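Local coordinates for protein T cell receptor mu chain (Monodelphis domestica, PDB 7L15) that pairs with a gamma chain through its immunoglobulin domains to form the marsupial gamma mu T cell receptor, which probably recognises antigen, at residues A[151-156]-A[161-166]; A[47-52]-A[116-121]. One frame throughout, in Å; residues are numbered along the deposited sequence.

Interaction 1 joins the two sheets of the C1-set domain beside its disulfide, whereas interaction 2 lies in the V-set domain, on the sheet face that meets the T cell receptor gamma chain. Together they illustrate how immunoglobulin domains use beta sheets both to enclose a core and to build an interface. Their centres are about 43 Å apart and their nearest atoms about 24 Å, on opposite sides of the chain's centre, so neither touches the other. Interaction 2 comes first along the chain. Near it is a protein-attached sugar: the side chain of Asp49 lies about 8 Å from a bound N-acetylglucosamine, which Gln47 touches.

Interaction 1. Residues A[151-156]-A[161-166]; sequences CLIRNF and LHVSLT
Phe156 and Leu161 supply the aromatic part of this contact. Leu161 CD2 lies over one face of the Phe156 ring, displaced toward the rim, in a CH-pi contact 4.1 Å from the centroid and 22° off the normal. The two side chains cross at about a right angle, and Leu161 CG comes within 3.7 Å of Phe156 CE2. With its CG between the backbone N and the carbonyl carbon (chi1 49°), Leu161 brings CG and CD2 up to the ring.

The remainder is aliphatic. Ile153 sends CD1 tip to tip against Val163 CG2, 3.6 Å away, while its other branch, CG2, meets Leu161 CD2 at 3.9 Å; one isoleucine thus bridges two residues of segment 161-166. At the far end Cys151 CB rests 4.1 Å from Leu165 CD2.

No hydrogen bond crosses between the segments, which run nearly antiparallel (166°) and meet through side chains. Strand 148-156 lies between strands 139-145 and 187-194, strand 162-167 between 170-173 and 201-207. The Cys151-Cys203 disulfide ties strand 148-156 of one sheet to strand 201-207 of the other, the hallmark of the immunoglobulin beta-sandwich, here of the C1 set.

Interaction 2. Residues A[47-52]-A[116-121]; sequences QLDWYL and DKLVFG
The edge of the Phe120 ring is turned toward the face of Tyr51, a T-shaped pair with centroids 5.7 Å apart and planes at 89°. Phe120 CE1 is the leading atom, 3.9 Å from Tyr51 CB, which sits at the phenylalanine's edge near the ring plane. Both aromatics extend the pattern to tryptophans: Tyr51 makes a further edge-to-face pair with Trp61, and Phe120 one with Trp53. Leu118 approaches farther out on the tyrosine, where its CD1 branch is 3.6 Å from Tyr51 CZ and equally close to the phenolic oxygen, OH. The tyrosine is therefore met at two places along its length, by Phe120 near its root and by Leu118 near its end. Its CG lies anti to the carbonyl carbon (chi1 -82°), which lays the ring across both partners.

The strands do not pair directly. Strand 101-109 runs between them and bonds to each. This is the C, F and G strand order of an immunoglobulin V domain, with Phe120-Gly121 opening the Phe-Gly-X-Gly signature of its joining region; the short segments cross at -71°, their axes 9.1 Å apart at closest.

Polar groups border this patch. Asp49 OD1 accepts a hydrogen bond from Gln47 NE2 at 3.0 Å, received on its syn side, somewhat out of the carboxylate plane. Asp49 OD2 only grazes Leu118 CD2. The tyrosine hydroxyl is hydrogen-bonded to the backbone N of Lys105 of the T cell receptor gamma chain, and Leu118 N to the hydroxyl of Tyr38 of that same chain, against which Phe120 also packs.

Interaction 1. Residues A[151-156]-A[161-166]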
loop_
_atom_site.group_PDB
_atom_site.type_symbol
_atom_site.label_atom_id
_atom_site.label_comp_id
_atom_site.label_asym_id
_atom_site.label_seq_id
_atom_site.Cartn_x
_atom_site.Cartn_y
_atom_site.Cartn_z
ATOM N N CYS A 151 -4.089 18.721 15.705
ATOM C CA CYS A 151 -5.336 18.537 16.420
ATOM C C CYS A 151 -5.716 17.065 16.290
ATOM O O CYS A 151 -5.953 16.582 15.185
ATOM C CB CYS A 151 -6.412 19.472 15.861
ATOM S SG CYS A 151 -7.967 19.233 16.624
ATOM N N LEU A 152 -5.743 16.349 17.411
ATOM C CA LEU A 152 -5.985 14.912 17.425
ATOM C C LEU A 152 -7.448 14.657 17.757
ATOM O O LEU A 152 -7.941 15.115 18.793
ATOM C CB LEU A 152 -5.072 14.228 18.441
ATOM C CG LEU A 152 -5.443 12.823 18.897
ATOM C CD1 LEU A 152 -5.438 11.890 17.730
ATOM C CD2 LEU A 152 -4.414 12.361 19.940
ATOM N N ILE A 153 -8.130 13.908 16.899
ATOM C CA ILE A 153 -9.570 13.705 16.987
ATOM C C ILE A 153 -9.824 12.199 17.036
ATOM O O ILE A 153 -9.631 11.507 16.027
ATOM C CB ILE A 153 -10.283 14.357 15.799
ATOM C CG1 ILE A 153 -9.886 15.831 15.732
ATOM C CG2 ILE A 153 -11.813 14.190 15.922
ATOM C CD1 ILE A 153 -10.140 16.455 14.370
ATOM N N ARG A 154 -10.271 11.683 18.190
ATOM C CA ARG A 154 -10.230 10.240 18.441
ATOM C C ARG A 154 -11.607 9.612 18.572
ATOM O O ARG A 154 -12.433 10.048 19.380
ATOM C CB ARG A 154 -9.423 9.912 19.695
ATOM C CG ARG A 154 -7.973 10.245 19.545
ATOM C CD ARG A 154 -7.025 9.217 20.140
ATOM N NE ARG A 154 -7.657 7.962 20.514
ATOM C CZ ARG A 154 -7.491 7.368 21.690
ATOM N NH1 ARG A 154 -8.098 6.223 21.936
ATOM N NH2 ARG A 154 -6.693 7.905 22.612
ATOM N N ASN A 155 -11.825 8.561 17.790
ATOM C CA ASN A 155 -12.916 7.623 17.992
ATOM C C ASN A 155 -14.256 8.328 17.821
ATOM O O ASN A 155 -14.917 8.742 18.784
ATOM C CB ASN A 155 -12.742 6.933 19.344
ATOM C CG ASN A 155 -11.360 6.278 19.470
ATOM O OD1 ASN A 155 -10.630 6.506 20.439
ATOM N ND2 ASN A 155 -10.991 5.484 18.471
ATOM N N PHE A 156 -14.635 8.496 16.563
ATOM C CA PHE A 156 -15.940 9.005 16.204
ATOM C C PHE A 156 -16.544 8.111 15.139
ATOM O O PHE A 156 -15.843 7.391 14.428
ATOM C CB PHE A 156 -15.872 10.452 15.715
ATOM C CG PHE A 156 -14.860 10.700 14.636
ATOM C CD1 PHE A 156 -13.526 10.911 14.957
ATOM C CD2 PHE A 156 -15.248 10.766 13.306
ATOM C CE1 PHE A 156 -12.595 11.162 13.964
ATOM C CE2 PHE A 156 -14.324 11.019 12.304
ATOM C CZ PHE A 156 -12.993 11.211 12.633
ATOM N N LEU A 161 -17.122 14.704 9.353
ATOM C CA LEU A 161 -16.961 15.776 10.329
ATOM C C LEU A 161 -16.346 16.986 9.644
ATOM O O LEU A 161 -15.831 16.910 8.528
ATOM C CB LEU A 161 -16.114 15.352 11.546
ATOM C CG LEU A 161 -14.754 14.640 11.433
ATOM C CD1 LEU A 161 -13.992 15.001 10.176
ATOM C CD2 LEU A 161 -13.875 14.918 12.636
ATOM N N HIS A 162 -16.383 18.103 10.347
ATOM C CA HIS A 162 -15.767 19.339 9.905
ATOM C C HIS A 162 -14.835 19.798 11.010
ATOM O O HIS A 162 -15.223 19.791 12.184
ATOM C CB HIS A 162 -16.833 20.394 9.608
ATOM C CG HIS A 162 -16.316 21.608 8.909
ATOM N ND1 HIS A 162 -15.922 22.744 9.585
ATOM C CD2 HIS A 162 -16.152 21.876 7.592
ATOM C CE1 HIS A 162 -15.533 23.659 8.715
ATOM N NE2 HIS A 162 -15.667 23.159 7.500
ATOM N N VAL A 163 -13.603 20.164 10.631
ATOM C CA VAL A 163 -12.549 20.573 11.552
ATOM C C VAL A 163 -12.026 21.931 11.126
ATOM O O VAL A 163 -11.973 22.261 9.935
ATOM C CB VAL A 163 -11.376 19.577 11.610
ATOM C CG1 VAL A 163 -10.467 19.876 12.816
ATOM C CG2 VAL A 163 -11.887 18.163 11.663
ATOM N N SER A 164 -11.623 22.716 12.117
ATOM C CA SER A 164 -11.094 24.051 11.882
ATOM C C SER A 164 -10.143 24.410 13.016
ATOM O O SER A 164 -10.486 24.245 14.191
ATOM C CB SER A 164 -12.243 25.055 11.777
ATOM O OG SER A 164 -11.754 26.353 11.585
ATOM N N LEU A 165 -8.940 24.852 12.659
ATOM C CA LEU A 165 -7.984 25.439 13.589
ATOM C C LEU A 165 -7.983 26.955 13.428
ATOM O O LEU A 165 -7.885 27.461 12.307
ATOM C CB LEU A 165 -6.573 24.901 13.337
ATOM C CG LEU A 165 -6.181 23.531 13.868
ATOM C CD1 LEU A 165 -4.923 23.094 13.150
ATOM C CD2 LEU A 165 -5.974 23.560 15.398
ATOM N N THR A 166 -8.047 27.676 14.541
ATOM C CA THR A 166 -8.132 29.128 14.499
ATOM C C THR A 166 -7.280 29.734 15.600
ATOM O O THR A 166 -7.152 29.170 16.688
ATOM C CB THR A 166 -9.569 29.630 14.663
ATOM O OG1 THR A 166 -10.114 29.100 15.877
ATOM C CG2 THR A 166 -10.428 29.198 13.468
#

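Interaction 2. Residues A[47-52]-A[116-121]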
loop_
_atom_site.group_PDB
_atom_site.type_symbol
_atom_site.label_atom_id
_atom_site.label_comp_id
_atom_site.label_asym_id
_atom_site.label_seq_id
_atom_site.Cartn_x
_atom_site.Cartn_y
_atom_site.Cartn_z
ATOM N N GLN A 47 -6.091 -23.640 -15.476
ATOM C CA GLN A 47 -5.692 -23.339 -14.110
ATOM C C GLN A 47 -5.886 -21.846 -13.869
ATOM O O GLN A 47 -5.293 -21.018 -14.573
ATOM C CB GLN A 47 -4.241 -23.737 -13.867
ATOM C CG GLN A 47 -3.707 -23.210 -12.542
ATOM C CD GLN A 47 -4.226 -24.015 -11.345
ATOM O OE1 GLN A 47 -4.250 -25.257 -11.376
ATOM N NE2 GLN A 47 -4.645 -23.311 -10.287
ATOM N N LEU A 48 -6.702 -21.512 -12.867
ATOM C CA LEU A 48 -7.180 -20.164 -12.601
ATOM C C LEU A 48 -7.015 -19.838 -11.119
ATOM O O LEU A 48 -7.265 -20.692 -10.267
ATOM C CB LEU A 48 -8.670 -20.037 -13.009
ATOM C CG LEU A 48 -8.940 -20.306 -14.490
ATOM C CD1 LEU A 48 -10.385 -20.109 -14.883
ATOM C CD2 LEU A 48 -8.089 -19.360 -15.262
ATOM N N ASP A 49 -6.653 -18.586 -10.811
ATOM C CA ASP A 49 -6.369 -18.147 -9.444
ATOM C C ASP A 49 -6.930 -16.747 -9.210
ATOM O O ASP A 49 -7.259 -16.009 -10.144
ATOM C CB ASP A 49 -4.860 -18.100 -9.143
ATOM C CG ASP A 49 -4.151 -19.418 -9.393
ATOM O OD1 ASP A 49 -4.777 -20.474 -9.210
ATOM O OD2 ASP A 49 -2.955 -19.392 -9.766
ATOM N N TRP A 50 -6.985 -16.362 -7.942
ATOM C CA TRP A 50 -7.323 -15.001 -7.536
ATOM C C TRP A 50 -6.144 -14.406 -6.785
ATOM O O TRP A 50 -5.608 -15.042 -5.869
ATOM C CB TRP A 50 -8.559 -14.985 -6.638
ATOM C CG TRP A 50 -9.851 -15.268 -7.346
ATOM C CD1 TRP A 50 -10.497 -16.471 -7.445
ATOM C CD2 TRP A 50 -10.675 -14.314 -8.028
ATOM N NE1 TRP A 50 -11.672 -16.318 -8.140
ATOM C CE2 TRP A 50 -11.799 -15.005 -8.514
ATOM C CE3 TRP A 50 -10.571 -12.946 -8.272
ATOM C CZ2 TRP A 50 -12.807 -14.372 -9.219
ATOM C CZ3 TRP A 50 -11.581 -12.314 -8.987
ATOM C CH2 TRP A 50 -12.682 -13.031 -9.448
ATOM N N TYR A 51 -5.733 -13.197 -7.179
ATOM C CA TYR A 51 -4.666 -12.454 -6.520
ATOM C C TYR A 51 -5.201 -11.111 -6.049
ATOM O O TYR A 51 -6.004 -10.483 -6.748
ATOM C CB TYR A 51 -3.474 -12.218 -7.458
ATOM C CG TYR A 51 -2.547 -13.390 -7.551
ATOM C CD1 TYR A 51 -2.896 -14.514 -8.268
ATOM C CD2 TYR A 51 -1.315 -13.374 -6.907
ATOM C CE1 TYR A 51 -2.047 -15.607 -8.335
ATOM C CE2 TYR A 51 -0.470 -14.447 -6.966
ATOM C CZ TYR A 51 -0.837 -15.563 -7.683
ATOM O OH TYR A 51 0.011 -16.635 -7.744
ATOM N N LEU A 52 -4.722 -10.673 -4.877
ATOM C CA LEU A 52 -5.048 -9.382 -4.279
ATOM C C LEU A 52 -3.897 -8.397 -4.484
ATOM O O LEU A 52 -2.798 -8.601 -3.956
ATOM C CB LEU A 52 -5.340 -9.534 -2.783
ATOM C CG LEU A 52 -5.647 -8.199 -2.084
ATOM C CD1 LEU A 52 -6.805 -7.451 -2.786
ATOM C CD2 LEU A 52 -5.940 -8.385 -0.591
ATOM N N ASP A 116 6.476 -20.292 -16.544
ATOM C CA ASP A 116 5.090 -19.910 -16.781
ATOM C C ASP A 116 4.831 -18.496 -16.279
ATOM O O ASP A 116 5.473 -18.010 -15.343
ATOM C CB ASP A 116 4.130 -20.894 -16.090
ATOM C CG ASP A 116 4.041 -22.241 -16.809
ATOM O OD1 ASP A 116 4.738 -22.414 -17.829
ATOM O OD2 ASP A 116 3.270 -23.123 -16.367
ATOM N N LYS A 117 3.884 -17.825 -16.917
ATOM C CA LYS A 117 3.434 -16.519 -16.460
ATOM C C LYS A 117 1.987 -16.583 -15.985
ATOM O O LYS A 117 1.233 -17.514 -16.290
ATOM C CB LYS A 117 3.549 -15.458 -17.557
ATOM C CG LYS A 117 2.757 -15.814 -18.800
ATOM C CD LYS A 117 2.858 -14.760 -19.916
ATOM C CE LYS A 117 1.903 -15.141 -21.061
ATOM N NZ LYS A 117 1.681 -14.071 -22.079
ATOM N N LEU A 118 1.628 -15.567 -15.219
ATOM C CA LEU A 118 0.250 -15.253 -14.905
ATOM C C LEU A 118 -0.207 -14.186 -15.888
ATOM O O LEU A 118 0.525 -13.226 -16.141
ATOM C CB LEU A 118 0.136 -14.754 -13.464
ATOM C CG LEU A 118 0.465 -15.841 -12.437
ATOM C CD1 LEU A 118 0.414 -15.291 -11.013
ATOM C CD2 LEU A 118 -0.547 -16.961 -12.628
ATOM N N VAL A 119 -1.372 -14.400 -16.500
ATOM C CA VAL A 119 -2.083 -13.364 -17.233
ATOM C C VAL A 119 -3.198 -12.891 -16.323
ATOM O O VAL A 119 -3.906 -13.716 -15.729
ATOM C CB VAL A 119 -2.634 -13.866 -18.583
ATOM C CG1 VAL A 119 -3.267 -12.703 -19.372
ATOM C CG2 VAL A 119 -1.543 -14.474 -19.404
ATOM N N PHE A 120 -3.327 -11.575 -16.178
ATOM C CA PHE A 120 -4.290 -10.966 -15.271
ATOM C C PHE A 120 -5.352 -10.201 -16.054
ATOM O O PHE A 120 -5.094 -9.685 -17.143
ATOM C CB PHE A 120 -3.613 -9.993 -14.297
ATOM C CG PHE A 120 -2.686 -10.647 -13.291
ATOM C CD1 PHE A 120 -3.184 -11.174 -12.108
ATOM C CD2 PHE A 120 -1.321 -10.680 -13.503
ATOM C CE1 PHE A 120 -2.346 -11.750 -11.181
ATOM C CE2 PHE A 120 -0.468 -11.256 -12.561
ATOM C CZ PHE A 120 -0.986 -11.790 -11.408
ATOM N N GLY A 121 -6.557 -10.117 -15.489
ATOM C CA GLY A 121 -7.553 -9.191 -15.986
ATOM C C GLY A 121 -7.376 -7.816 -15.367
ATOM O O GLY A 121 -6.449 -7.558 -14.600
#